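Local coordinates for GDSL-like protein (Roseburia intestinalis L1-82, PDB 6HFZ) that removes acetyl groups from acetylated beta-mannans as a two-domain esterase of a commensal gut bacterium, with a catalytic domain of the GDSL-like SGNH hydrolase family, at residues K50-C54 with Y55-V59; T114-F117 with M118-E122; N142-Y145 with N146-A149; L192-D196 with A197-L201; T351-H354 with E355-V359. One frame throughout, in Å; residues are numbered along the deposited sequence. Where two conformers were deposited one is given.

Interaction 1: residues K50-C54 with Y55-V59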
loop_
_atom_site.group_PDB
_atom_site.type_symbol
_atom_site.label_atom_id
_atom_site.label_comp_id
_atom_site.label_asym_id
_atom_site.label_seq_id
_atom_site.Cartn_x
_atom_site.Cartn_y
_atom_site.Cartn_z
ATOM N N LYS A 50 -6.370 20.411 1.268
ATOM C CA LYS A 50 -6.966 20.233 -0.047
ATOM C C LYS A 50 -6.183 19.178 -0.797
ATOM O O LYS A 50 -4.988 19.037 -0.572
ATOM C CB LYS A 50 -6.807 21.446 -0.972
ATOM C CG LYS A 50 -7.365 22.770 -0.490
ATOM C CD LYS A 50 -6.869 23.944 -1.326
ATOM C CE LYS A 50 -6.717 25.210 -0.511
ATOM N NZ LYS A 50 -7.914 25.458 0.330
ATOM N N PRO A 51 -6.792 18.499 -1.783
ATOM C CA PRO A 51 -6.086 17.519 -2.609
ATOM C C PRO A 51 -4.842 18.046 -3.331
ATOM O O PRO A 51 -3.911 17.306 -3.536
ATOM C CB PRO A 51 -7.146 17.144 -3.642
ATOM C CG PRO A 51 -8.416 17.289 -2.881
ATOM C CD PRO A 51 -8.225 18.579 -2.124
ATOM N N GLU A 52 -4.836 19.343 -3.686
ATOM C CA GLU A 52 -3.747 19.909 -4.432
ATOM C C GLU A 52 -2.524 20.167 -3.536
ATOM O O GLU A 52 -1.462 20.512 -4.052
ATOM C CB GLU A 52 -4.153 21.222 -5.120
ATOM C CG GLU A 52 -5.257 21.057 -6.161
ATOM C CD GLU A 52 -6.653 20.810 -5.598
ATOM O OE1 GLU A 52 -6.911 21.175 -4.420
ATOM O OE2 GLU A 52 -7.468 20.246 -6.340
ATOM N N LEU A 53 -2.639 19.992 -2.207
ATOM C CA LEU A 53 -1.553 20.329 -1.288
ATOM C C LEU A 53 -0.938 19.065 -0.637
ATOM O O LEU A 53 -0.154 19.188 0.296
ATOM C CB LEU A 53 -2.116 21.270 -0.220
ATOM C CG LEU A 53 -2.526 22.659 -0.723
ATOM C CD1 LEU A 53 -3.052 23.503 0.424
ATOM C CD2 LEU A 53 -1.353 23.350 -1.412
ATOM N N CYS A 54 -1.295 17.854 -1.106
ATOM C CA CYS A 54 -0.608 16.659 -0.606
ATOM C C CYS A 54 0.707 16.497 -1.377
ATOM O O CYS A 54 0.891 17.086 -2.437
ATOM C CB CYS A 54 -1.469 15.407 -0.700
ATOM S SG CYS A 54 -1.824 14.798 -2.364
ATOM N N TYR A 55 1.617 15.666 -0.846
ATOM C CA TYR A 55 2.969 15.550 -1.417
ATOM C C TYR A 55 2.838 15.047 -2.860
ATOM O O TYR A 55 3.585 15.458 -3.716
ATOM C CB TYR A 55 3.889 14.687 -0.536
ATOM C CG TYR A 55 3.872 13.218 -0.855
ATOM C CD1 TYR A 55 4.549 12.733 -1.948
ATOM C CD2 TYR A 55 3.203 12.309 -0.050
ATOM C CE1 TYR A 55 4.512 11.397 -2.293
ATOM C CE2 TYR A 55 3.172 10.962 -0.366
ATOM C CZ TYR A 55 3.794 10.509 -1.517
ATOM O OH TYR A 55 3.700 9.193 -1.902
ATOM N N ALA A 56 1.916 14.091 -3.109
ATOM C CA ALA A 56 1.774 13.457 -4.399
ATOM C C ALA A 56 1.440 14.496 -5.485
ATOM O O ALA A 56 2.054 14.518 -6.527
ATOM C CB ALA A 56 0.759 12.322 -4.363
ATOM N N TYR A 57 0.528 15.408 -5.159
ATOM C CA TYR A 57 0.129 16.424 -6.146
ATOM C C TYR A 57 1.279 17.422 -6.329
ATOM O O TYR A 57 1.525 17.892 -7.444
ATOM C CB TYR A 57 -1.202 17.022 -5.732
ATOM C CG TYR A 57 -1.921 17.656 -6.897
ATOM C CD1 TYR A 57 -2.721 16.922 -7.752
ATOM C CD2 TYR A 57 -1.716 18.995 -7.170
ATOM C CE1 TYR A 57 -3.344 17.512 -8.838
ATOM C CE2 TYR A 57 -2.304 19.594 -8.266
ATOM C CZ TYR A 57 -3.124 18.857 -9.091
ATOM O OH TYR A 57 -3.744 19.505 -10.126
ATOM N N HIS A 58 2.033 17.698 -5.254
ATOM C CA HIS A 58 3.208 18.564 -5.367
ATOM C C HIS A 58 4.243 17.960 -6.315
ATOM O O HIS A 58 4.856 18.666 -7.124
ATOM C CB HIS A 58 3.846 18.896 -4.013
ATOM C CG HIS A 58 3.133 19.893 -3.141
ATOM N ND1 HIS A 58 2.811 21.195 -3.541
ATOM C CD2 HIS A 58 2.776 19.822 -1.843
ATOM C CE1 HIS A 58 2.262 21.849 -2.521
ATOM N NE2 HIS A 58 2.255 21.047 -1.460
ATOM N N VAL A 59 4.456 16.639 -6.245
ATOM C CA VAL A 59 5.393 16.010 -7.125
ATOM C C VAL A 59 4.841 16.065 -8.555
ATOM O O VAL A 59 5.602 16.200 -9.526
ATOM C CB VAL A 59 5.669 14.571 -6.676
ATOM C CG1 VAL A 59 6.371 13.741 -7.724
ATOM C CG2 VAL A 59 6.418 14.560 -5.366
HETATM O O HOH W 1 1.171 21.342 1.175
#

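Interaction 2: residues T114-F117 with M118-E122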
loop_
_atom_site.group_PDB
_atom_site.type_symbol
_atom_site.label_atom_id
_atom_site.label_comp_id
_atom_site.label_asym_id
_atom_site.label_seq_id
_atom_site.Cartn_x
_atom_site.Cartn_y
_atom_site.Cartn_z
ATOM N N THR A 114 9.517 -5.827 9.467
ATOM C CA THR A 114 9.602 -7.242 9.757
ATOM C C THR A 114 9.919 -7.972 8.475
ATOM O O THR A 114 9.660 -7.458 7.397
ATOM C CB THR A 114 8.306 -7.808 10.374
ATOM O OG1 THR A 114 7.245 -7.693 9.416
ATOM C CG2 THR A 114 7.966 -7.172 11.706
ATOM N N GLU A 115 10.356 -9.235 8.609
ATOM C CA GLU A 115 10.706 -10.038 7.439
ATOM C C GLU A 115 9.483 -10.327 6.566
ATOM O O GLU A 115 9.629 -10.394 5.359
ATOM C CB GLU A 115 11.397 -11.326 7.876
ATOM C CG GLU A 115 12.740 -11.033 8.503
ATOM C CD GLU A 115 13.944 -11.422 7.670
ATOM O OE1 GLU A 115 13.808 -11.562 6.413
ATOM O OE2 GLU A 115 15.019 -11.611 8.288
ATOM N N HIS A 116 8.310 -10.444 7.196
ATOM C CA HIS A 116 7.027 -10.612 6.497
ATOM C C HIS A 116 6.813 -9.469 5.492
ATOM O O HIS A 116 6.530 -9.731 4.328
ATOM C CB HIS A 116 5.887 -10.690 7.517
ATOM C CG HIS A 116 4.539 -10.650 6.894
ATOM N ND1 HIS A 116 3.996 -11.733 6.214
ATOM C CD2 HIS A 116 3.639 -9.644 6.787
ATOM C CE1 HIS A 116 2.821 -11.381 5.722
ATOM N NE2 HIS A 116 2.574 -10.116 6.072
ATOM N N PHE A 117 6.918 -8.216 5.956
ATOM C CA PHE A 117 6.752 -7.048 5.102
ATOM C C PHE A 117 7.910 -6.856 4.118
ATOM O O PHE A 117 7.704 -6.329 3.016
ATOM C CB PHE A 117 6.396 -5.823 5.966
ATOM C CG PHE A 117 4.978 -5.892 6.477
ATOM C CD1 PHE A 117 3.895 -5.795 5.609
ATOM C CD2 PHE A 117 4.718 -6.072 7.835
ATOM C CE1 PHE A 117 2.597 -5.922 6.080
ATOM C CE2 PHE A 117 3.415 -6.154 8.309
ATOM C CZ PHE A 117 2.358 -6.077 7.430
HETATM N N MSE A 118 9.126 -7.286 4.472
HETATM C CA MSE A 118 10.196 -7.319 3.482
HETATM C C MSE A 118 9.756 -8.186 2.300
HETATM O O MSE A 118 9.970 -7.822 1.138
HETATM C CB MSE A 118 11.578 -7.775 3.949
HETATM C CG MSE A 118 12.579 -7.385 2.898
HETATM SE SE MSE A 118 14.425 -7.574 3.575
HETATM C CE MSE A 118 14.122 -9.162 4.704
ATOM N N GLU A 119 9.127 -9.321 2.607
ATOM C CA GLU A 119 8.704 -10.269 1.578
ATOM C C GLU A 119 7.544 -9.711 0.737
ATOM O O GLU A 119 7.583 -9.787 -0.490
ATOM C CB GLU A 119 8.348 -11.609 2.229
ATOM C CG GLU A 119 8.143 -12.715 1.209
ATOM C CD GLU A 119 7.863 -14.110 1.762
ATOM O OE1 GLU A 119 7.855 -14.295 3.003
ATOM O OE2 GLU A 119 7.615 -15.011 0.963
ATOM N N THR A 120 6.541 -9.119 1.393
ATOM C CA THR A 120 5.417 -8.536 0.649
ATOM C C THR A 120 5.905 -7.359 -0.213
ATOM O O THR A 120 5.487 -7.210 -1.369
ATOM C CB THR A 120 4.211 -8.190 1.525
ATOM O OG1 THR A 120 4.598 -7.137 2.422
ATOM C CG2 THR A 120 3.703 -9.356 2.347
ATOM N N TYR A 121 6.719 -6.458 0.343
ATOM C CA TYR A 121 7.272 -5.335 -0.435
ATOM C C TYR A 121 8.121 -5.811 -1.621
ATOM O O TYR A 121 8.054 -5.219 -2.698
ATOM C CB TYR A 121 8.079 -4.472 0.514
ATOM C CG TYR A 121 8.458 -3.089 0.097
ATOM C CD1 TYR A 121 7.593 -2.039 0.333
ATOM C CD2 TYR A 121 9.756 -2.810 -0.322
ATOM C CE1 TYR A 121 7.980 -0.738 0.111
ATOM C CE2 TYR A 121 10.153 -1.511 -0.557
ATOM C CZ TYR A 121 9.257 -0.476 -0.339
ATOM O OH TYR A 121 9.636 0.835 -0.484
ATOM N N GLU A 122 8.907 -6.890 -1.436
ATOM C CA GLU A 122 9.674 -7.431 -2.546
ATOM C C GLU A 122 8.732 -7.893 -3.680
ATOM O O GLU A 122 8.995 -7.575 -4.859
ATOM C CB GLU A 122 10.607 -8.573 -2.132
ATOM C CG GLU A 122 11.373 -9.084 -3.332
ATOM C CD GLU A 122 12.588 -9.938 -3.021
ATOM O OE1 GLU A 122 13.629 -9.774 -3.738
ATOM O OE2 GLU A 122 12.528 -10.685 -2.063
#

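Interaction 3: residues N142-Y145 with N146-A149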
loop_
_atom_site.group_PDB
_atom_site.type_symbol
_atom_site.label_atom_id
_atom_site.label_comp_id
_atom_site.label_asym_id
_atom_site.label_seq_id
_atom_site.Cartn_x
_atom_site.Cartn_y
_atom_site.Cartn_z
ATOM N N ASN A 142 8.512 7.546 4.523
ATOM C CA ASN A 142 8.026 8.471 5.552
ATOM C C ASN A 142 8.530 7.966 6.908
ATOM O O ASN A 142 9.283 6.958 6.955
ATOM C CB ASN A 142 6.515 8.627 5.442
ATOM C CG ASN A 142 6.150 9.619 4.352
ATOM O OD1 ASN A 142 6.575 10.771 4.412
ATOM N ND2 ASN A 142 5.429 9.182 3.330
ATOM N N VAL A 143 8.224 8.710 7.973
ATOM C CA VAL A 143 8.724 8.380 9.295
ATOM C C VAL A 143 7.638 8.740 10.325
ATOM O O VAL A 143 6.876 9.698 10.128
ATOM C CB VAL A 143 10.057 9.136 9.526
ATOM C CG1 VAL A 143 9.804 10.644 9.638
ATOM C CG2 VAL A 143 10.834 8.632 10.730
ATOM N N PHE A 144 7.616 8.029 11.458
ATOM C CA PHE A 144 6.832 8.377 12.618
ATOM C C PHE A 144 7.570 9.494 13.376
ATOM O O PHE A 144 8.742 9.331 13.684
ATOM C CB PHE A 144 6.676 7.145 13.512
ATOM C CG PHE A 144 5.596 6.196 13.079
ATOM C CD1 PHE A 144 4.297 6.393 13.518
ATOM C CD2 PHE A 144 5.867 5.154 12.213
ATOM C CE1 PHE A 144 3.293 5.518 13.149
ATOM C CE2 PHE A 144 4.851 4.292 11.826
ATOM C CZ PHE A 144 3.574 4.485 12.288
ATOM N N TYR A 145 6.880 10.600 13.713
ATOM C CA TYR A 145 7.547 11.758 14.358
ATOM C C TYR A 145 7.558 11.649 15.896
ATOM O O TYR A 145 8.215 12.480 16.574
ATOM C CB TYR A 145 6.966 13.071 13.834
ATOM C CG TYR A 145 7.282 13.303 12.386
ATOM C CD1 TYR A 145 8.551 13.677 11.994
ATOM C CD2 TYR A 145 6.370 12.986 11.388
ATOM C CE1 TYR A 145 8.885 13.840 10.653
ATOM C CE2 TYR A 145 6.701 13.102 10.052
ATOM C CZ TYR A 145 7.965 13.527 9.677
ATOM O OH TYR A 145 8.307 13.651 8.345
ATOM N N ASN A 146 6.808 10.698 16.446
ATOM C CA ASN A 146 6.791 10.496 17.889
ATOM C C ASN A 146 8.085 9.819 18.360
ATOM O O ASN A 146 8.542 10.110 19.486
ATOM C CB ASN A 146 5.619 9.653 18.368
ATOM C CG ASN A 146 5.497 8.347 17.625
ATOM O OD1 ASN A 146 5.467 8.343 16.407
ATOM N ND2 ASN A 146 5.410 7.229 18.335
ATOM N N ASN A 147 8.652 8.950 17.522
ATOM C CA ASN A 147 9.835 8.150 17.932
ATOM C C ASN A 147 10.909 7.960 16.854
ATOM O O ASN A 147 11.897 7.261 17.135
ATOM C CB ASN A 147 9.361 6.800 18.481
ATOM C CG ASN A 147 8.660 5.983 17.433
ATOM O OD1 ASN A 147 8.610 6.380 16.278
ATOM N ND2 ASN A 147 8.101 4.865 17.830
ATOM N N GLY A 148 10.738 8.469 15.623
ATOM C CA GLY A 148 11.745 8.302 14.593
ATOM C C GLY A 148 11.636 6.998 13.797
ATOM O O GLY A 148 12.525 6.714 13.030
ATOM N N ALA A 149 10.608 6.182 14.038
ATOM C CA ALA A 149 10.535 4.791 13.493
ATOM C C ALA A 149 10.057 4.787 12.044
ATOM O O ALA A 149 9.221 5.580 11.651
ATOM C CB ALA A 149 9.608 3.927 14.318
#

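Interaction 4: residues L192-D196 with A197-L201. With ACT (acetate ion), chain E.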
loop_
_atom_site.group_PDB
_atom_site.type_symbol
_atom_site.label_atom_id
_atom_site.label_comp_id
_atom_site.label_asym_id
_atom_site.label_seq_id
_atom_site.Cartn_x
_atom_site.Cartn_y
_atom_site.Cartn_z
ATOM N N LEU A 192 1.995 11.154 12.564
ATOM C CA LEU A 192 2.077 10.227 11.428
ATOM C C LEU A 192 1.686 10.950 10.136
ATOM O O LEU A 192 2.452 10.958 9.162
ATOM C CB LEU A 192 1.162 9.032 11.702
ATOM C CG LEU A 192 0.984 8.061 10.527
ATOM C CD1 LEU A 192 2.328 7.515 10.053
ATOM C CD2 LEU A 192 0.055 6.911 10.896
ATOM N N HIS A 193 0.473 11.530 10.126
ATOM C CA HIS A 193 -0.075 12.199 8.941
ATOM C C HIS A 193 0.381 13.651 8.891
ATOM O O HIS A 193 0.139 14.399 9.823
ATOM C CB HIS A 193 -1.618 12.158 8.918
ATOM C CG HIS A 193 -2.118 10.759 9.041
ATOM N ND1 HIS A 193 -2.535 10.235 10.254
ATOM C CD2 HIS A 193 -2.122 9.746 8.142
ATOM C CE1 HIS A 193 -2.838 8.947 10.083
ATOM N NE2 HIS A 193 -2.572 8.618 8.786
ATOM N N PRO A 194 1.093 14.084 7.830
ATOM C CA PRO A 194 1.517 15.480 7.676
ATOM C C PRO A 194 0.328 16.398 7.377
ATOM O O PRO A 194 -0.646 15.987 6.765
ATOM C CB PRO A 194 2.467 15.487 6.472
ATOM C CG PRO A 194 2.772 14.018 6.232
ATOM C CD PRO A 194 1.548 13.257 6.707
ATOM N N ASN A 195 0.412 17.623 7.886
ATOM C CA ASN A 195 -0.528 18.702 7.490
ATOM C C ASN A 195 -0.004 19.333 6.203
ATOM O O ASN A 195 0.865 18.765 5.527
ATOM C CB ASN A 195 -0.686 19.724 8.617
ATOM C CG ASN A 195 0.585 20.451 8.976
ATOM O OD1 ASN A 195 1.582 20.385 8.255
ATOM N ND2 ASN A 195 0.555 21.148 10.119
ATOM N N ASP A 196 -0.519 20.519 5.817
ATOM C CA ASP A 196 -0.060 21.122 4.584
ATOM C C ASP A 196 1.450 21.404 4.589
ATOM O O ASP A 196 2.145 21.156 3.574
ATOM C CB ASP A 196 -0.822 22.414 4.319
ATOM C CG ASP A 196 -2.281 22.219 3.968
ATOM O OD1 ASP A 196 -2.668 21.094 3.568
ATOM O OD2 ASP A 196 -3.016 23.222 4.082
ATOM N N ALA A 197 1.936 21.978 5.704
ATOM C CA ALA A 197 3.329 22.336 5.876
ATOM C C ALA A 197 4.199 21.069 5.765
ATOM O O ALA A 197 5.237 21.080 5.088
ATOM C CB ALA A 197 3.560 23.024 7.206
ATOM N N GLY A 198 3.747 19.987 6.403
ATOM C CA GLY A 198 4.469 18.713 6.362
ATOM C C GLY A 198 4.499 18.098 4.964
ATOM O O GLY A 198 5.543 17.614 4.521
ATOM N N HIS A 199 3.336 18.095 4.277
ATOM C CA HIS A 199 3.270 17.611 2.896
ATOM C C HIS A 199 4.214 18.401 1.993
ATOM O O HIS A 199 4.814 17.812 1.093
ATOM C CB HIS A 199 1.832 17.627 2.316
ATOM C CG HIS A 199 1.070 16.398 2.679
ATOM N ND1 HIS A 199 1.270 15.198 2.023
ATOM C CD2 HIS A 199 0.164 16.150 3.655
ATOM C CE1 HIS A 199 0.497 14.276 2.588
ATOM N NE2 HIS A 199 -0.222 14.837 3.534
ATOM N N ALA A 200 4.291 19.726 2.173
ATOM C CA ALA A 200 5.203 20.536 1.334
ATOM C C ALA A 200 6.668 20.140 1.600
ATOM O O ALA A 200 7.453 20.007 0.647
ATOM C CB ALA A 200 4.976 22.011 1.569
ATOM N N LEU A 201 7.020 19.878 2.867
ATOM C CA LEU A 201 8.408 19.414 3.245
ATOM C C LEU A 201 8.697 18.045 2.611
ATOM O O LEU A 201 9.795 17.800 2.062
ATOM C CB LEU A 201 8.495 19.331 4.772
ATOM C CG LEU A 201 9.650 20.009 5.493
ATOM C CD1 LEU A 201 10.250 21.157 4.706
ATOM C CD2 LEU A 201 9.208 20.458 6.870
HETATM C C ACT E . -1.724 5.543 7.126
HETATM O O ACT E . -2.519 5.886 8.056
HETATM O OXT ACT E . -2.069 4.853 6.163
HETATM C CH3 ACT E . -0.286 5.950 7.146
#

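Interaction 5: residues T351-H354 with E355-V359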
loop_
_atom_site.group_PDB
_atom_site.type_symbol
_atom_site.label_atom_id
_atom_site.label_comp_id
_atom_site.label_asym_id
_atom_site.label_seq_id
_atom_site.Cartn_x
_atom_site.Cartn_y
_atom_site.Cartn_z
ATOM N N THR A 351 -19.710 -15.753 14.444
ATOM C CA THR A 351 -19.715 -16.442 15.765
ATOM C C THR A 351 -20.342 -15.605 16.883
ATOM O O THR A 351 -20.806 -16.197 17.877
ATOM C CB THR A 351 -18.296 -16.859 16.162
ATOM O OG1 THR A 351 -17.488 -15.687 16.296
ATOM C CG2 THR A 351 -17.670 -17.785 15.147
ATOM N N GLU A 352 -20.324 -14.267 16.787
ATOM C CA GLU A 352 -20.951 -13.375 17.801
ATOM C C GLU A 352 -21.699 -12.241 17.077
ATOM O O GLU A 352 -21.205 -11.683 16.091
ATOM C CB GLU A 352 -19.938 -12.761 18.785
ATOM C CG GLU A 352 -18.980 -13.765 19.429
ATOM C CD GLU A 352 -17.896 -13.150 20.313
ATOM O OE1 GLU A 352 -16.780 -13.744 20.408
ATOM O OE2 GLU A 352 -18.165 -12.074 20.925
ATOM N N THR A 353 -22.923 -11.971 17.525
ATOM C CA THR A 353 -23.744 -10.861 17.092
ATOM C C THR A 353 -24.361 -10.199 18.321
ATOM O O THR A 353 -24.351 -10.794 19.410
ATOM C CB THR A 353 -24.863 -11.264 16.122
ATOM O OG1 THR A 353 -25.752 -12.205 16.756
ATOM C CG2 THR A 353 -24.284 -11.787 14.822
ATOM N N HIS A 354 -24.856 -8.974 18.116
ATOM C CA HIS A 354 -25.458 -8.202 19.149
ATOM C C HIS A 354 -26.750 -7.601 18.614
ATOM O O HIS A 354 -26.812 -7.193 17.455
ATOM C CB HIS A 354 -24.513 -7.111 19.683
ATOM C CG HIS A 354 -23.128 -7.594 19.946
ATOM N ND1 HIS A 354 -22.177 -7.663 18.946
ATOM C CD2 HIS A 354 -22.535 -8.035 21.075
ATOM C CE1 HIS A 354 -21.042 -8.097 19.462
ATOM N NE2 HIS A 354 -21.235 -8.333 20.761
ATOM N N GLU A 355 -27.775 -7.550 19.482
ATOM C CA GLU A 355 -29.089 -7.066 19.076
ATOM C C GLU A 355 -28.944 -5.664 18.467
ATOM O O GLU A 355 -29.588 -5.328 17.463
ATOM C CB GLU A 355 -30.035 -7.084 20.282
ATOM C CG GLU A 355 -31.387 -7.701 19.975
ATOM C CD GLU A 355 -32.166 -7.024 18.859
ATOM O OE1 GLU A 355 -32.804 -7.754 18.072
ATOM O OE2 GLU A 355 -32.137 -5.772 18.781
ATOM N N ASN A 356 -28.050 -4.872 19.062
ATOM C CA ASN A 356 -27.842 -3.470 18.713
ATOM C C ASN A 356 -26.631 -3.279 17.768
ATOM O O ASN A 356 -26.008 -2.229 17.799
ATOM C CB ASN A 356 -27.666 -2.634 19.988
ATOM C CG ASN A 356 -26.513 -3.068 20.876
ATOM O OD1 ASN A 356 -26.179 -4.253 20.956
ATOM N ND2 ASN A 356 -25.913 -2.111 21.571
ATOM N N ASP A 357 -26.270 -4.269 16.944
ATOM C CA ASP A 357 -25.083 -4.115 16.063
ATOM C C ASP A 357 -25.306 -2.912 15.138
ATOM O O ASP A 357 -26.356 -2.801 14.522
ATOM C CB ASP A 357 -24.804 -5.389 15.253
ATOM C CG ASP A 357 -23.930 -6.397 15.989
ATOM O OD1 ASP A 357 -23.180 -5.988 16.907
ATOM O OD2 ASP A 357 -24.014 -7.584 15.670
ATOM N N ALA A 358 -24.311 -2.015 15.066
ATOM C CA ALA A 358 -24.405 -0.739 14.275
ATOM C C ALA A 358 -24.250 -1.017 12.777
ATOM O O ALA A 358 -24.750 -0.288 11.901
ATOM C CB ALA A 358 -23.343 0.220 14.765
ATOM N N VAL A 359 -23.481 -2.066 12.477
ATOM C CA VAL A 359 -23.132 -2.429 11.123
ATOM C C VAL A 359 -23.065 -3.952 11.037
ATOM O O VAL A 359 -22.791 -4.650 12.016
ATOM C CB VAL A 359 -21.761 -1.850 10.698
ATOM C CG1 VAL A 359 -21.738 -0.329 10.662
ATOM C CG2 VAL A 359 -20.623 -2.385 11.553
#

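Interaction 1: residues K50-C54 with Y55-V59
The ring of Y57 carries the CG methylene of E52 over one face, with E52 CG 3.9 Å from Y57 CE2, and its CD2 also comes within 3.5 Å of the backbone oxygen E52 O. The E52 and Y57 side chains run alongside each other in the same direction, the carboxylate plane turned 76° from the ring. Y57 reaches this place because its CG lies anti to the backbone N (chi1 -158°), which swings the ring back over the 3-10 turn 51-53. The H58 imidazole has E52 O above one face, offset toward the rim, and a water in the ring plane at its edge. That water lies 2.9 Å from H58 NE2 and donates to L53 O at 2.7 Å, so it links the ring to the turn, while the methyl L53 CD2 touches H58 CE1 at 4.1 Å. C54 stands at the N-cap; its carbonyl takes the first helical bond, H58 N to C54 O, 3.1 Å and fairly straight at 160°, with a weak one from Y57 N beside it. C54 SG packs 4.1 Å from A56 CB. Beyond the contact, Y57 meets Y74 of strand 71-78 edge-to-face, A56 and V59 pack on F37 of strand 32-39, and L53, Y55 and H58 lie against helix 196-215, setting the start of helix 55-66 between sheet and helix.

Interaction 2: residues T114-F117 with M118-E122
T120 turns its methyl to the H116 ring and its hydroxyl to F117. The methyl CG2 sits over one face of the imidazole, 4.2 Å from the centroid and 24° off the normal, a CH-pi contact displaced toward the rim on the CE1 and NE2 side. OG1 lies 3.5 Å from F117 CD1; its bond to F117 O is weak and unsettled, since S84 OG is a further hydrogen-bonding partner. With chi1 at 66°, OG1 stands between the backbone N and the carbonyl carbon, which leaves CG2 beside the N and facing H116. Both imidazole nitrogens are engaged, ND1 with E337 and NE2 with Q85, so the ring's rotation is probably well fixed. Regular backbone bonds hold the turn: M118 N to T114 O and T120 N to H116 O, each 3.0 Å, and Y121 N to F117 O, 2.9 Å. Outward, selenomethionine M118 packs on helix 152-161, and E119 holds T234 and H338. T114 is the N-cap, and these residues form the first two turns of helix 115-129, the crossover helix of a beta-alpha-beta unit between strands 102-106 and 136-141 in the SGNH hydrolase fold.

Interaction 3: residues N142-Y145 with N146-A149
F144 N donates to A149 O at 2.9 Å and 178°, an almost perfectly straight bond that closes the loop following strand 136-141 of the SGNH hydrolase fold. Inside it G148 N reaches F144 O, also 2.9 Å but more bent, at 136°. An Asx turn completes the frame: N147 OD1 accepts from A149 N at 3.0 Å, the donor standing above the amide carbonyl plane. G148 has a positive phi at which a beta carbon would jam against the preceding carbonyl oxygen. Packing surrounds these bonds. F144 CB lies 3.4 Å from N146 OD1, and the N146 amide runs alongside the ring with its plane turned 77° from it. A149 O sits in plane at the ring edge, 3.4 Å from F144 CD2, and L192 rests against the ring. With an alanine here the ring would be gone, and the N146 amide and L192 would probably lose the surface they pack on. One residue earlier, V143 CG2, anti to its own backbone N, meets G148 O at 3.4 Å, the same oxygen that accepts from Q170 NE2.

Interaction 4: residues L192-D196 with A197-L201
P194 and N195 lead in extended conformation to the N-cap at N195, after which helix 196-215 opens with H199 N to N195 O, 2.8 Å and 171°. The N195 side chain turns back on that end: at chi1 63° its CG stands between backbone N and carbonyl carbon, and OD1 takes G198 N at 2.9 Å nearly head-on to its carbonyl, a capping bond. Its ND2 is held by E186 O. P194 lays CB over one face of the H199 imidazole, a CH-pi contact 4.1 Å from the centroid, the two side chains crossing at about a right angle. At G198 a beta carbon would clash with P194 CB. H199 bonds through ND1 to Y55 N and through NE2 to S46 O, and D196 to S49, joining the helix start to the loop after helix 41-44 and to the start of helix 55-66. H193 has L192 CG over the centre of one face and an acetate at its edge, in plane, with H193 NE2 donating to acetate O at 2.8 Å. The acetate, probably from the crystallisation liquor, also takes bonds from S41 N, G81 N and N110 ND2. With ND1 held by D190 and S41 OG close by, H193 is probably the histidine of a Ser-His-Asp triad, and the acetate's other donors are consistent with the oxyanion hole of SGNH hydrolases.

Interaction 5: residues T351-H354 with E355-V359
E355 takes the first corner of the type I beta turn from H354 to D357, its CB 3.7 Å from H354 C. N356 follows in the other corner position; its OD1 comes 3.5 Å from H354 CB. D357 closes the turn and carries the contact. Its backbone N bonds to H354 O at 3.0 Å, the donor well above the carbonyl plane, and its carboxylate reaches back to grip H354 twice. OD2 accepts from H354 N at 2.9 Å, met from above the carboxylate plane; OD1 takes H354 ND1 at 2.8 Å on its syn side, the bond somewhat bent at 139°. Ring and carboxylate planes stand 79° apart, so the imidazole edge meets the acid crosswise. The D357 chi1 of -87° sets CG beside its own N, turned back to H354. T353 CB adds a 3.8 Å contact with OD2. An alanine at D357 would probably leave H354 N and ND1 without these acceptors and the ring freer to turn. D357 also packs on P300 and P302. The ND1 to OD1 bond, a His-carboxylate hydrogen bond, implies that ND1 carries a proton here, and the nearby carboxylate would probably favour a positive imidazole in this surface turn after strand 342-352.

Interactions 1 to 4 all lie in the GDSL-like hydrolase part of the protein and follow one another along the chain, while interaction 5 belongs to the beta-rich part, its centre about 35 to 40 Å from those of the others. Interactions 1 and 4, centres about 10 Å apart, touch directly: two helix starts, those of 55-66 and 196-215, meet through the Y55 N to H199 ND1 bond. Interaction 3 meets interaction 4 at F144 and L192, just beside the probable catalytic histidine. Interaction 2, its centre about 28 Å from that of interaction 1 and across the chain's centre, lies on helix 115-129. Interactions 1, 3 and 4 thus form a touching series on the side of the probable active site, with interaction 2 at the boundary to the beta-rich part.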